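Local coordinates for post-proline cleaving enzyme (Rickettsia typhi, PDB 4HVT), which probably cleaves oligopeptides after proline residues as a serine peptidase of the prolyl oligopeptidase family, which pairs a beta-propeller with an alpha/beta-hydrolase domain, at residues Tyr75-Lys80 and Ser402-Glu407; Lys247-Thr252 and Gln295-Glu300; Glu409-Ile414 and Ile423-Lys428. All coordinates share one frame; numbering follows the deposited sequence.

Contact 1: Tyr75-Lys80 and Ser402-Glu407; sequences YGVIRK and SSYEEE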
loop_
_atom_site.group_PDB
_atom_site.type_symbol
_atom_site.label_atom_id
_atom_site.label_comp_id
_atom_site.label_asym_id
_atom_site.label_seq_id
_atom_site.Cartn_x
_atom_site.Cartn_y
_atom_site.Cartn_z
ATOM N N TYR A 75 -2.456 -17.373 2.277
ATOM C CA TYR A 75 -3.632 -16.665 1.820
ATOM C C TYR A 75 -3.775 -16.867 0.319
ATOM O O TYR A 75 -2.790 -17.072 -0.416
ATOM C CB TYR A 75 -3.522 -15.174 2.180
ATOM C CG TYR A 75 -3.465 -14.953 3.664
ATOM C CD1 TYR A 75 -4.613 -15.068 4.432
ATOM C CD2 TYR A 75 -2.266 -14.674 4.322
ATOM C CE1 TYR A 75 -4.590 -14.911 5.777
ATOM C CE2 TYR A 75 -2.241 -14.512 5.700
ATOM C CZ TYR A 75 -3.414 -14.645 6.416
ATOM O OH TYR A 75 -3.394 -14.508 7.774
ATOM N N GLY A 76 -4.985 -16.827 -0.163
ATOM C CA GLY A 76 -5.171 -17.005 -1.608
ATOM C C GLY A 76 -6.413 -16.452 -2.242
ATOM O O GLY A 76 -7.142 -15.725 -1.619
ATOM N N VAL A 77 -6.617 -16.848 -3.498
ATOM C CA VAL A 77 -7.757 -16.436 -4.329
ATOM C C VAL A 77 -8.219 -17.678 -5.126
ATOM O O VAL A 77 -7.398 -18.459 -5.645
ATOM C CB VAL A 77 -7.385 -15.255 -5.257
ATOM C CG1 VAL A 77 -6.337 -15.630 -6.223
ATOM C CG2 VAL A 77 -8.582 -14.793 -6.025
ATOM N N ILE A 78 -9.540 -17.876 -5.219
ATOM C CA ILE A 78 -10.136 -18.958 -5.955
ATOM C C ILE A 78 -10.406 -18.568 -7.416
ATOM O O ILE A 78 -11.081 -17.560 -7.691
ATOM C CB ILE A 78 -11.483 -19.355 -5.352
ATOM C CG1 ILE A 78 -11.236 -19.948 -3.921
ATOM C CG2 ILE A 78 -12.230 -20.333 -6.267
ATOM C CD1 ILE A 78 -12.468 -20.211 -3.062
ATOM N N ARG A 79 -9.889 -19.391 -8.313
ATOM C CA ARG A 79 -10.265 -19.401 -9.719
ATOM C C ARG A 79 -10.435 -20.824 -10.241
ATOM O O ARG A 79 -9.549 -21.677 -10.093
ATOM C CB ARG A 79 -9.221 -18.657 -10.588
ATOM C CG ARG A 79 -9.109 -17.159 -10.377
ATOM C CD ARG A 79 -8.357 -16.491 -11.520
ATOM N NE ARG A 79 -6.987 -16.982 -11.589
ATOM C CZ ARG A 79 -6.024 -16.595 -10.744
ATOM N NH1 ARG A 79 -6.262 -15.741 -9.765
ATOM N NH2 ARG A 79 -4.811 -17.085 -10.865
ATOM N N LYS A 80 -11.609 -21.084 -10.813
ATOM C CA LYS A 80 -11.943 -22.326 -11.513
ATOM C C LYS A 80 -11.511 -23.575 -10.744
ATOM O O LYS A 80 -10.822 -24.443 -11.257
ATOM C CB LYS A 80 -11.414 -22.312 -12.944
ATOM C CG LYS A 80 -11.977 -21.145 -13.766
ATOM C CD LYS A 80 -11.549 -21.215 -15.214
ATOM C CE LYS A 80 -12.065 -20.018 -16.028
ATOM N NZ LYS A 80 -11.665 -18.716 -15.440
ATOM N N SER A 402 -11.014 -11.777 -1.273
ATOM C CA SER A 402 -10.674 -11.894 -2.705
ATOM C C SER A 402 -11.883 -12.525 -3.386
ATOM O O SER A 402 -12.486 -13.453 -2.861
ATOM C CB SER A 402 -9.439 -12.764 -2.930
ATOM O OG SER A 402 -9.532 -14.082 -2.441
ATOM N N SER A 403 -12.260 -11.989 -4.548
ATOM C CA SER A 403 -13.419 -12.534 -5.275
ATOM C C SER A 403 -13.420 -11.986 -6.679
ATOM O O SER A 403 -12.720 -10.996 -6.968
ATOM C CB SER A 403 -14.750 -12.200 -4.606
ATOM O OG SER A 403 -15.069 -10.807 -4.753
ATOM N N TYR A 404 -14.203 -12.651 -7.503
ATOM C CA TYR A 404 -14.438 -12.229 -8.913
ATOM C C TYR A 404 -15.879 -12.471 -9.273
ATOM O O TYR A 404 -16.517 -13.433 -8.831
ATOM C CB TYR A 404 -13.633 -13.070 -9.891
ATOM C CG TYR A 404 -12.152 -13.122 -9.726
ATOM C CD1 TYR A 404 -11.340 -12.192 -10.292
ATOM C CD2 TYR A 404 -11.579 -14.190 -9.070
ATOM C CE1 TYR A 404 -9.957 -12.274 -10.185
ATOM C CE2 TYR A 404 -10.212 -14.287 -8.939
ATOM C CZ TYR A 404 -9.413 -13.343 -9.496
ATOM O OH TYR A 404 -8.039 -13.436 -9.374
ATOM N N GLU A 405 -16.431 -11.606 -10.097
ATOM C CA GLU A 405 -17.807 -11.816 -10.542
ATOM C C GLU A 405 -17.922 -13.137 -11.313
ATOM O O GLU A 405 -19.008 -13.670 -11.423
ATOM C CB GLU A 405 -18.278 -10.617 -11.408
ATOM C CG GLU A 405 -19.759 -10.613 -11.692
ATOM C CD GLU A 405 -20.287 -9.303 -12.262
ATOM O OE1 GLU A 405 -19.535 -8.295 -12.295
ATOM O OE2 GLU A 405 -21.456 -9.348 -12.708
ATOM N N GLU A 406 -16.838 -13.644 -11.872
ATOM C CA GLU A 406 -16.897 -14.918 -12.600
ATOM C C GLU A 406 -17.185 -16.094 -11.631
ATOM O O GLU A 406 -17.726 -17.111 -12.038
ATOM C CB GLU A 406 -15.630 -15.207 -13.371
ATOM C CG GLU A 406 -15.810 -16.474 -14.204
ATOM C CD GLU A 406 -14.802 -16.664 -15.292
ATOM O OE1 GLU A 406 -14.088 -15.702 -15.625
ATOM O OE2 GLU A 406 -14.750 -17.801 -15.801
ATOM N N GLU A 407 -16.828 -15.948 -10.369
ATOM C CA GLU A 407 -16.859 -17.029 -9.392
ATOM C C GLU A 407 -18.012 -16.839 -8.384
ATOM O O GLU A 407 -18.209 -15.751 -7.815
ATOM C CB GLU A 407 -15.513 -17.061 -8.627
ATOM C CG GLU A 407 -14.318 -17.416 -9.486
ATOM C CD GLU A 407 -14.300 -18.866 -9.940
ATOM O OE1 GLU A 407 -14.947 -19.741 -9.308
ATOM O OE2 GLU A 407 -13.622 -19.131 -10.943
HETATM O O HOH W 1 -11.243 -16.140 -3.752
HETATM O O HOH W 2 -12.587 -17.564 -12.853
HETATM O O HOH W 3 -12.265 -16.612 -17.266
#
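Y404 reaches across to V77 and R79 with one corner of its phenol ring. CE2 of Y404 lies 3.4 Å from V77 CG2, and the aliphatic CG of R79 presses on that same ring corner. The carbonyl O of I78 meets the ring edge in plane. The R79 chain turns back at chi3 (-63°), bringing NH1 to 2.9 Å from Y404 OH; the N-H...O angle of 136° makes this a bent bond, and guanidinium and ring stand almost perpendicular, 83° apart. Arginine suits the site because its aliphatic part packs obliquely against the CE2 corner while its head serves several partners, including a cation-pi contact with Y84.

At the far end, S402 OG stands 3.0 Å from G76 O, and water 1 links this hydroxyl to the backbone N of I78. Serine is short enough to fit against V77 and still reach the neighbouring backbone. With no backbone-to-backbone hydrogen bonds between these segments, the first and last propeller blades meet here through side chains and water, consistent with the family's propeller not being closed by a shared strand.

E407 and E406 hold K80 by different means. Bent at chi2, E407 offers OE2 to the backbone N of K80 at 2.8 Å, a nearly straight bond that meets the carboxylate from above its plane. Water 2 donates to the same OE2 and accepts from K80 NZ. E406 places OE2 3.2 Å from K80 NZ in a salt bridge whose hydrogen bond is weak, and water 3 reinforces it by joining K80 NZ to E406 OE1. The two carboxylates and their bridging waters around K80 would be expected to favour the charged form of the lysine.

Contact 2: Lys247-Thr252 and Gln295-Glu300; sequences KLLSDT and QGSFKE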
loop_
_atom_site.group_PDB
_atom_site.type_symbol
_atom_site.label_atom_id
_atom_site.label_comp_id
_atom_site.label_asym_id
_atom_site.label_seq_id
_atom_site.Cartn_x
_atom_site.Cartn_y
_atom_site.Cartn_z
ATOM N N LYS A 247 -10.159 -2.990 -17.101
ATOM C CA LYS A 247 -11.544 -3.292 -17.527
ATOM C C LYS A 247 -12.575 -2.468 -16.776
ATOM O O LYS A 247 -12.434 -2.234 -15.536
ATOM C CB LYS A 247 -11.847 -4.743 -17.299
ATOM C CG LYS A 247 -11.086 -5.725 -18.167
ATOM C CD LYS A 247 -11.705 -5.763 -19.579
ATOM C CE LYS A 247 -10.807 -6.358 -20.666
ATOM N NZ LYS A 247 -10.275 -7.690 -20.225
ATOM N N LEU A 248 -13.588 -1.984 -17.499
ATOM C CA LEU A 248 -14.692 -1.273 -16.866
ATOM C C LEU A 248 -15.627 -2.192 -16.029
ATOM O O LEU A 248 -16.024 -1.876 -14.901
ATOM C CB LEU A 248 -15.497 -0.507 -17.905
ATOM C CG LEU A 248 -16.688 0.325 -17.462
ATOM C CD1 LEU A 248 -16.226 1.444 -16.533
ATOM C CD2 LEU A 248 -17.426 0.935 -18.637
ATOM N N LEU A 249 -15.946 -3.311 -16.649
ATOM C CA LEU A 249 -16.854 -4.353 -16.080
ATOM C C LEU A 249 -16.126 -5.665 -15.928
ATOM O O LEU A 249 -14.978 -5.806 -16.305
ATOM C CB LEU A 249 -18.079 -4.584 -16.953
ATOM C CG LEU A 249 -18.819 -3.317 -17.394
ATOM C CD1 LEU A 249 -19.957 -3.601 -18.314
ATOM C CD2 LEU A 249 -19.338 -2.587 -16.139
ATOM N N SER A 250 -16.788 -6.652 -15.303
ATOM C CA SER A 250 -16.280 -8.016 -15.324
ATOM C C SER A 250 -16.171 -8.493 -16.786
ATOM O O SER A 250 -17.042 -8.210 -17.535
ATOM C CB SER A 250 -17.303 -8.927 -14.620
ATOM O OG SER A 250 -16.947 -10.295 -14.798
ATOM N N ASP A 251 -15.127 -9.234 -17.157
ATOM C CA ASP A 251 -15.011 -9.865 -18.456
ATOM C C ASP A 251 -16.263 -10.716 -18.750
ATOM O O ASP A 251 -16.591 -10.948 -19.881
ATOM C CB ASP A 251 -13.807 -10.780 -18.548
ATOM C CG ASP A 251 -12.497 -10.042 -18.774
ATOM O OD1 ASP A 251 -12.481 -9.129 -19.612
ATOM O OD2 ASP A 251 -11.476 -10.409 -18.165
ATOM N N THR A 252 -16.934 -11.231 -17.702
ATOM C CA THR A 252 -18.100 -12.069 -17.977
ATOM C C THR A 252 -19.278 -11.266 -18.518
ATOM O O THR A 252 -20.240 -11.858 -19.052
ATOM C CB THR A 252 -18.631 -12.847 -16.742
ATOM O OG1 THR A 252 -19.029 -11.908 -15.734
ATOM C CG2 THR A 252 -17.576 -13.767 -16.177
ATOM N N GLN A 295 -14.928 2.201 -8.213
ATOM C CA GLN A 295 -14.660 1.211 -7.150
ATOM C C GLN A 295 -14.990 -0.237 -7.478
ATOM O O GLN A 295 -14.695 -1.165 -6.699
ATOM C CB GLN A 295 -15.428 1.605 -5.878
ATOM C CG GLN A 295 -14.966 2.934 -5.296
ATOM C CD GLN A 295 -13.559 2.894 -4.828
ATOM O OE1 GLN A 295 -13.060 1.845 -4.357
ATOM N NE2 GLN A 295 -12.846 3.997 -4.983
ATOM N N GLY A 296 -15.602 -0.477 -8.611
ATOM C CA GLY A 296 -16.015 -1.814 -8.988
ATOM C C GLY A 296 -17.240 -1.798 -9.883
ATOM O O GLY A 296 -17.784 -0.730 -10.214
ATOM N N SER A 297 -17.769 -2.993 -10.144
ATOM C CA SER A 297 -18.973 -3.185 -10.992
ATOM C C SER A 297 -19.688 -4.465 -10.587
ATOM O O SER A 297 -19.158 -5.309 -9.910
ATOM C CB SER A 297 -18.590 -3.296 -12.431
ATOM O OG SER A 297 -17.814 -4.446 -12.688
ATOM N N PHE A 298 -20.910 -4.575 -11.103
ATOM C CA PHE A 298 -21.724 -5.754 -10.992
ATOM C C PHE A 298 -22.665 -5.716 -12.185
ATOM O O PHE A 298 -23.411 -4.739 -12.366
ATOM C CB PHE A 298 -22.534 -5.744 -9.722
ATOM C CG PHE A 298 -23.326 -7.017 -9.498
ATOM C CD1 PHE A 298 -22.673 -8.225 -9.343
ATOM C CD2 PHE A 298 -24.724 -7.006 -9.513
ATOM C CE1 PHE A 298 -23.412 -9.397 -9.143
ATOM C CE2 PHE A 298 -25.463 -8.179 -9.325
ATOM C CZ PHE A 298 -24.804 -9.365 -9.119
ATOM N N LYS A 299 -22.668 -6.782 -12.971
ATOM C CA LYS A 299 -23.416 -6.790 -14.226
ATOM C C LYS A 299 -23.023 -5.522 -15.004
ATOM O O LYS A 299 -21.858 -5.204 -15.080
ATOM C CB LYS A 299 -24.940 -6.951 -14.000
ATOM C CG LYS A 299 -25.289 -8.063 -13.043
ATOM C CD LYS A 299 -24.894 -9.369 -13.502
ATOM C CE LYS A 299 -25.912 -10.420 -12.952
ATOM N NZ LYS A 299 -25.477 -11.723 -13.465
ATOM N N GLU A 300 -23.987 -4.796 -15.534
ATOM C CA GLU A 300 -23.697 -3.587 -16.331
ATOM C C GLU A 300 -23.663 -2.294 -15.493
ATOM O O GLU A 300 -23.607 -1.213 -16.050
ATOM C CB GLU A 300 -24.756 -3.464 -17.457
ATOM C CG GLU A 300 -24.591 -4.574 -18.484
ATOM C CD GLU A 300 -25.521 -4.492 -19.664
ATOM O OE1 GLU A 300 -26.173 -3.442 -19.844
ATOM O OE2 GLU A 300 -25.625 -5.519 -20.425
HETATM O O HOH W 4 -19.487 -6.241 -13.987
#
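S297 holds OG between its backbone N and carbonyl carbon (chi1 65°), which turns the hydroxyl toward L249 CA and water 4, while L249 sets CG opposite its carbonyl carbon (chi1 -49°) and so brings CD2 to the CB of the serine. CD2 of L249 lies 3.8 Å from S297 CB and touches the carbonyl O of K299, and S297 OG comes 3.5 Å from L249 CA. A small residue suits position 297, where L248 O and L249 CA of the loop come close. L249, buried, also rests on V302 and L257, so its branched end fills the seam between the two blades.

The polar link is indirect. Water 4 accepts from S297 OG at 2.8 Å and from S250 N, then donates to K299 O. Three groups thus fix one water, and it supplies the polar connection that no direct hydrogen bond between the segments provides.

Each segment is shaped by its own bonds. K247 NZ meets the syn lone pair of D251 OD1 at 2.7 Å, a salt bridge that closes the loop, while the hydroxyls of S250 and T252 bond to each other. K299 has a positive phi at the tight turn into strand 301-305. The carboxylate of E300 is engaged by H326.

Here the loop leaving strand 242-247 leans on strand 293-298, each the first strand of its own four-stranded sheet. Such side-by-side packing of successive antiparallel sheets is characteristic of beta-propeller blades.

Contact 3: Glu409-Ile414 and Ile423-Lys428; sequences EALITI and IYLWVK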
loop_
_atom_site.group_PDB
_atom_site.type_symbol
_atom_site.label_atom_id
_atom_site.label_comp_id
_atom_site.label_asym_id
_atom_site.label_seq_id
_atom_site.Cartn_x
_atom_site.Cartn_y
_atom_site.Cartn_z
ATOM N N GLU A 409 -17.937 -18.550 -5.447
ATOM C CA GLU A 409 -17.241 -18.655 -4.172
ATOM C C GLU A 409 -16.119 -17.628 -4.051
ATOM O O GLU A 409 -15.571 -17.141 -5.025
ATOM C CB GLU A 409 -16.676 -20.056 -3.968
ATOM C CG GLU A 409 -17.772 -21.106 -3.892
ATOM C CD GLU A 409 -17.248 -22.525 -3.570
ATOM O OE1 GLU A 409 -16.085 -22.881 -3.867
ATOM O OE2 GLU A 409 -18.043 -23.308 -3.036
ATOM N N ALA A 410 -15.756 -17.334 -2.817
ATOM C CA ALA A 410 -14.793 -16.277 -2.499
ATOM C C ALA A 410 -14.099 -16.648 -1.176
ATOM O O ALA A 410 -14.631 -17.454 -0.420
ATOM C CB ALA A 410 -15.501 -14.933 -2.348
ATOM N N LEU A 411 -12.946 -16.067 -0.935
ATOM C CA LEU A 411 -12.224 -16.225 0.334
ATOM C C LEU A 411 -12.227 -14.946 1.117
ATOM O O LEU A 411 -11.847 -13.872 0.592
ATOM C CB LEU A 411 -10.810 -16.727 0.144
ATOM C CG LEU A 411 -10.722 -18.143 -0.462
ATOM C CD1 LEU A 411 -9.317 -18.457 -0.906
ATOM C CD2 LEU A 411 -11.238 -19.203 0.522
ATOM N N ILE A 412 -12.646 -15.052 2.368
ATOM C CA ILE A 412 -12.832 -13.904 3.265
ATOM C C ILE A 412 -11.805 -14.058 4.382
ATOM O O ILE A 412 -11.614 -15.179 4.859
ATOM C CB ILE A 412 -14.282 -13.886 3.840
ATOM C CG1 ILE A 412 -15.307 -13.180 2.878
ATOM C CG2 ILE A 412 -14.357 -13.121 5.136
ATOM C CD1 ILE A 412 -15.335 -13.754 1.546
ATOM N N THR A 413 -11.186 -12.956 4.807
ATOM C CA THR A 413 -10.451 -12.979 6.068
ATOM C C THR A 413 -11.141 -12.102 7.105
ATOM O O THR A 413 -11.644 -11.009 6.761
ATOM C CB THR A 413 -8.982 -12.586 5.910
ATOM O OG1 THR A 413 -8.861 -11.260 5.345
ATOM C CG2 THR A 413 -8.314 -13.571 5.028
ATOM N N ILE A 414 -11.120 -12.521 8.374
ATOM C CA ILE A 414 -11.536 -11.669 9.490
ATOM C C ILE A 414 -10.455 -11.848 10.566
ATOM O O ILE A 414 -9.959 -12.980 10.804
ATOM C CB ILE A 414 -12.932 -11.975 10.070
ATOM C CG1 ILE A 414 -14.003 -12.141 8.986
ATOM C CG2 ILE A 414 -13.401 -10.892 11.013
ATOM C CD1 ILE A 414 -15.331 -12.680 9.427
ATOM N N ILE A 423 -9.528 -17.659 7.784
ATOM C CA ILE A 423 -9.972 -17.608 6.352
ATOM C C ILE A 423 -11.260 -18.394 6.252
ATOM O O ILE A 423 -11.367 -19.540 6.763
ATOM C CB ILE A 423 -8.966 -18.232 5.384
ATOM C CG1 ILE A 423 -7.548 -17.672 5.630
ATOM C CG2 ILE A 423 -9.405 -18.011 3.915
ATOM C CD1 ILE A 423 -6.493 -18.222 4.686
ATOM N N TYR A 424 -12.268 -17.766 5.638
ATOM C CA TYR A 424 -13.552 -18.346 5.429
ATOM C C TYR A 424 -13.868 -18.487 3.954
ATOM O O TYR A 424 -13.452 -17.635 3.173
ATOM C CB TYR A 424 -14.640 -17.508 6.072
ATOM C CG TYR A 424 -14.468 -17.142 7.496
ATOM C CD1 TYR A 424 -13.619 -16.111 7.880
ATOM C CD2 TYR A 424 -15.195 -17.799 8.502
ATOM C CE1 TYR A 424 -13.507 -15.757 9.212
ATOM C CE2 TYR A 424 -15.067 -17.446 9.796
ATOM C CZ TYR A 424 -14.202 -16.453 10.164
ATOM O OH TYR A 424 -14.076 -16.098 11.521
ATOM N N LEU A 425 -14.558 -19.573 3.586
ATOM C CA LEU A 425 -15.050 -19.769 2.265
ATOM C C LEU A 425 -16.469 -19.241 2.218
ATOM O O LEU A 425 -17.335 -19.641 2.994
ATOM C CB LEU A 425 -15.066 -21.229 1.895
ATOM C CG LEU A 425 -15.561 -21.627 0.501
ATOM C CD1 LEU A 425 -14.608 -21.101 -0.586
ATOM C CD2 LEU A 425 -15.677 -23.144 0.431
ATOM N N TRP A 426 -16.726 -18.344 1.281
ATOM C CA TRP A 426 -18.097 -17.960 0.978
ATOM C C TRP A 426 -18.645 -18.964 -0.005
ATOM O O TRP A 426 -18.176 -19.063 -1.123
ATOM C CB TRP A 426 -18.110 -16.542 0.374
ATOM C CG TRP A 426 -19.469 -16.016 -0.046
ATOM C CD1 TRP A 426 -19.946 -15.964 -1.347
ATOM C CD2 TRP A 426 -20.487 -15.426 0.776
ATOM N NE1 TRP A 426 -21.197 -15.371 -1.367
ATOM C CE2 TRP A 426 -21.567 -15.058 -0.091
ATOM C CE3 TRP A 426 -20.623 -15.203 2.152
ATOM C CZ2 TRP A 426 -22.719 -14.409 0.378
ATOM C CZ3 TRP A 426 -21.763 -14.586 2.621
ATOM C CH2 TRP A 426 -22.814 -14.191 1.724
ATOM N N VAL A 427 -19.672 -19.678 0.418
ATOM C CA VAL A 427 -20.237 -20.773 -0.355
ATOM C C VAL A 427 -21.454 -20.304 -1.123
ATOM O O VAL A 427 -21.983 -19.193 -0.928
ATOM C CB VAL A 427 -20.531 -22.020 0.504
ATOM C CG1 VAL A 427 -19.215 -22.533 1.064
ATOM C CG2 VAL A 427 -21.494 -21.697 1.605
ATOM N N LYS A 428 -21.877 -21.151 -2.032
ATOM C CA LYS A 428 -22.884 -20.744 -3.016
ATOM C C LYS A 428 -24.255 -20.529 -2.412
ATOM O O LYS A 428 -25.074 -19.850 -3.029
ATOM C CB LYS A 428 -23.017 -21.746 -4.161
ATOM C CG LYS A 428 -21.759 -22.538 -4.481
ATOM C CD LYS A 428 -22.088 -23.713 -5.396
ATOM C CE LYS A 428 -22.922 -24.777 -4.707
ATOM N NZ LYS A 428 -23.613 -25.635 -5.702
#
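The carbonyl O of I412 is met by three groups of the facing strand: Y424 N donates to it at 2.8 Å in the carbonyl plane, I423 CA gives a CA-H...O contact at 3.3 Å, and the Y424 ring turns its edge to it. The reciprocal bond from I412 N to Y424 O is equally short, completing a hydrogen-bonded antiparallel pair. At the next hydrogen-bonded pair, two residues along, W426 N reaches A410 O at 2.8 Å, but the return bond from A410 N to W426 O is weak at 3.4 Å. E409 CA adds a CA-H...O contact to that same W426 O.

Y424 carries much of the side-chain contact on one face. With CG opposite its carbonyl carbon (chi1 -52°), its ring leans along the sheet so that CE1 meets I414 CD1 at 3.6 Å; the two side chains run at about a right angle. I412 CG2 touches the ring at CD1, whereas I412 CD1 turns to W426 CB, with these two side chains lying alongside and pointing the same way. A410 is small enough to sit beside the tryptophan CB, and the indole goes on to meet F363 edge-to-face.

On the other face, L411 CD2 reaches both I423 CG2 and L425 CD1, each at 4.0 Å. Branched aliphatic residues suit this face, where L411 and I423 also pack on Y105 of helix 102-105.

The N-to-C directions of the short strand axes are 145° apart, so the strands are antiparallel with about 35° of twist. As a hairpin of strands 410-415 and 422-426, the pair forms the middle of a four-stranded antiparallel meander, the blade unit of a beta-propeller.

Overall arrangement
All three contacts lie in the propeller. Contacts 1 and 3 are closest, with centres about 9 Å apart: S402 N, probably bonded to L411 O at 2.9 Å, ties the loop of contact 1 into the last blade, whose centre is contact 3, while I78 CD1 on L425 CD1 is packing between the first and last blades. Contacts 1 and 2, centres about 15 Å apart, are bridged by E405, whose OE2 lies 2.8 Å from K299 N in a probable hydrogen bond. Contacts 2 and 3 do not touch; their nearest atoms are about 10 Å apart. The probable triad S566, D649 and H682 belongs to the hydrolase part of the chain, and none of these contacts contributes to it.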